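Local coordinates for gliding motility protein MglB (PDB 6IZW), which is a gliding motility protein of the Roadblock/LC7 family, possibly a molecular adaptor and guanyl-nucleotide exchange factor, at residues D88-T93 with V100-F105. The protein carries 1 engineered substitution. Residues are numbered along the deposited sequence; the frame is centred on the assembly and turned at random.
Sequences DSLYMT and VLVVIF
Tyr91 and Val103 pair at the middle of an antiparallel beta hairpin made by strands 88-94 and 99-106. Their backbones exchange two hydrogen bonds. Tyr91 N reaches Val103 O at 2.8 Å, and the N-H points almost straight at the oxygen (175°). Ser89 with Phe105 and Thr93 with Leu101 form two more such pairs, so six bonds lace the strands together. Leu90 with Ile104 and Met92 with Val102 are the non-hydrogen-bonded pairs between them.

The tight side carries Leu90, Met92, Val102 and Ile104. Val102 CG2 lies 3.8 Å from Met92 CB and also touches Met92 CG, and these two side chains run side by side. Val102 CG1 turns toward Leu90 instead, but that approach is modelled too short to be trusted. The split follows from the torsion: Val102 CG1 is anti to the backbone N (chi1 172°) and Val102 CG2 is beside it. Helix 52-72 touches Met92 and Val102 on this face. Leu90 also packs on Leu69 of the second subunit. An alanine in place of Val102 would probably leave Met92 CB and CG without the methyl beside them and open a gap toward helix 52-72.

The other face is looser between the strands. Phe105 leans back across to strand 88-94, with CG between its backbone N and carbonyl carbon (chi1 46°). Ser89 O lies 4.2 Å above the plane of the Phe105 ring, over its centre. Phe105 CE1 is 3.8 Å from Ser89 CB. Tyr91 CB stands near the ring edge, 4.4 Å from Phe105 CE2. Helix 111-130 packs on this face. Tyr91 here, and Asp88 at the start of the strand, are partly exposed. Ser89 OG bonds to Gly85 N. The geometry is consistent with backbone bonds fixing the register, while apolar side chains join the sheet to helices 52-72 and 111-130.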
loop_
_atom_site.group_PDB
_atom_site.type_symbol
_atom_site.label_atom_id
_atom_site.label_comp_id
_atom_site.label_asym_id
_atom_site.label_seq_id
_atom_site.Cartn_x
_atom_site.Cartn_y
_atom_site.Cartn_z
ATOM N N ASP B 88 20.526 -10.964 1.759
ATOM C CA ASP B 88 19.862 -10.701 0.493
ATOM C C ASP B 88 19.519 -9.222 0.381
ATOM O O ASP B 88 19.082 -8.595 1.352
ATOM C CB ASP B 88 18.595 -11.548 0.346
ATOM C CG ASP B 88 18.898 -12.998 -0.010
ATOM O OD1 ASP B 88 19.976 -13.501 0.378
ATOM O OD2 ASP B 88 18.064 -13.636 -0.687
ATOM N N SER B 89 19.734 -8.671 -0.804
ATOM C CA SER B 89 19.455 -7.278 -1.097
ATOM C C SER B 89 18.364 -7.209 -2.154
ATOM O O SER B 89 18.008 -8.210 -2.777
ATOM C CB SER B 89 20.720 -6.550 -1.566
ATOM O OG SER B 89 21.752 -6.673 -0.600
ATOM N N LEU B 90 17.838 -6.007 -2.360
ATOM C CA LEU B 90 16.664 -5.820 -3.197
ATOM C C LEU B 90 16.781 -4.525 -3.985
ATOM O O LEU B 90 17.103 -3.477 -3.421
ATOM C CB LEU B 90 15.398 -5.827 -2.330
ATOM C CG LEU B 90 14.179 -5.048 -2.811
ATOM C CD1 LEU B 90 13.481 -5.755 -3.961
ATOM C CD2 LEU B 90 13.226 -4.802 -1.644
ATOM N N TYR B 91 16.516 -4.600 -5.283
ATOM C CA TYR B 91 16.458 -3.431 -6.148
ATOM C C TYR B 91 15.204 -3.536 -7.003
ATOM O O TYR B 91 14.822 -4.635 -7.416
ATOM C CB TYR B 91 17.728 -3.318 -7.029
ATOM C CG TYR B 91 17.642 -2.318 -8.165
ATOM C CD1 TYR B 91 18.127 -1.021 -8.014
ATOM C CD2 TYR B 91 17.105 -2.673 -9.394
ATOM C CE1 TYR B 91 18.054 -0.095 -9.053
ATOM C CE2 TYR B 91 17.028 -1.755 -10.441
ATOM C CZ TYR B 91 17.507 -0.467 -10.264
ATOM O OH TYR B 91 17.440 0.456 -11.293
HETATM N N MSE B 92 14.555 -2.393 -7.240
HETATM C CA MSE B 92 13.325 -2.305 -8.036
HETATM C C MSE B 92 13.369 -1.094 -8.961
HETATM O O MSE B 92 13.997 -0.099 -8.623
HETATM C CB MSE B 92 12.099 -2.178 -7.131
HETATM C CG MSE B 92 12.331 -2.621 -5.703
HETATM SE SE MSE B 92 10.843 -2.178 -4.505
HETATM C CE MSE B 92 10.962 -0.272 -4.455
ATOM N N THR B 93 12.678 -1.143 -10.099
ATOM C CA THR B 93 12.627 0.010 -10.990
ATOM C C THR B 93 11.273 0.081 -11.689
ATOM O O THR B 93 10.679 -0.951 -12.031
ATOM C CB THR B 93 13.755 -0.024 -12.037
ATOM O OG1 THR B 93 13.476 0.921 -13.083
ATOM C CG2 THR B 93 13.900 -1.414 -12.638
ATOM N N VAL B 100 6.184 -2.174 -12.315
ATOM C CA VAL B 100 7.345 -2.120 -11.438
ATOM C C VAL B 100 8.044 -3.465 -11.536
ATOM O O VAL B 100 7.419 -4.503 -11.297
ATOM C CB VAL B 100 6.966 -1.837 -9.970
ATOM C CG1 VAL B 100 8.188 -1.938 -9.064
ATOM C CG2 VAL B 100 6.289 -0.490 -9.826
ATOM N N LEU B 101 9.334 -3.462 -11.873
ATOM C CA LEU B 101 10.099 -4.703 -11.875
ATOM C C LEU B 101 10.946 -4.761 -10.618
ATOM O O LEU B 101 11.519 -3.758 -10.199
ATOM C CB LEU B 101 10.988 -4.841 -13.113
ATOM C CG LEU B 101 11.255 -6.287 -13.576
ATOM C CD1 LEU B 101 11.882 -6.266 -14.951
ATOM C CD2 LEU B 101 12.124 -7.123 -12.624
ATOM N N VAL B 102 11.004 -5.938 -10.016
ATOM C CA VAL B 102 11.666 -6.140 -8.740
ATOM C C VAL B 102 12.622 -7.313 -8.874
ATOM O O VAL B 102 12.284 -8.346 -9.468
ATOM C CB VAL B 102 10.659 -6.399 -7.600
ATOM C CG1 VAL B 102 11.396 -6.789 -6.331
ATOM C CG2 VAL B 102 9.777 -5.189 -7.367
ATOM N N VAL B 103 13.823 -7.139 -8.333
ATOM C CA VAL B 103 14.843 -8.173 -8.281
ATOM C C VAL B 103 15.415 -8.172 -6.874
ATOM O O VAL B 103 15.889 -7.132 -6.399
ATOM C CB VAL B 103 15.959 -7.931 -9.313
ATOM C CG1 VAL B 103 16.784 -9.194 -9.507
ATOM C CG2 VAL B 103 15.376 -7.461 -10.638
ATOM N N ILE B 104 15.360 -9.316 -6.201
ATOM C CA ILE B 104 16.134 -9.498 -4.983
ATOM C C ILE B 104 17.114 -10.632 -5.238
ATOM O O ILE B 104 16.801 -11.593 -5.950
ATOM C CB ILE B 104 15.272 -9.749 -3.724
ATOM C CG1 ILE B 104 14.419 -11.010 -3.834
ATOM C CG2 ILE B 104 14.370 -8.542 -3.441
ATOM C CD1 ILE B 104 13.261 -10.995 -2.884
ATOM N N PHE B 105 18.321 -10.480 -4.705
ATOM C CA PHE B 105 19.431 -11.340 -5.069
ATOM C C PHE B 105 20.322 -11.546 -3.857
ATOM O O PHE B 105 20.271 -10.788 -2.885
ATOM C CB PHE B 105 20.245 -10.746 -6.229
ATOM C CG PHE B 105 20.564 -9.283 -6.062
ATOM C CD1 PHE B 105 21.607 -8.873 -5.247
ATOM C CD2 PHE B 105 19.815 -8.314 -6.718
ATOM C CE1 PHE B 105 21.898 -7.532 -5.089
ATOM C CE2 PHE B 105 20.104 -6.970 -6.566
ATOM C CZ PHE B 105 21.146 -6.580 -5.750
#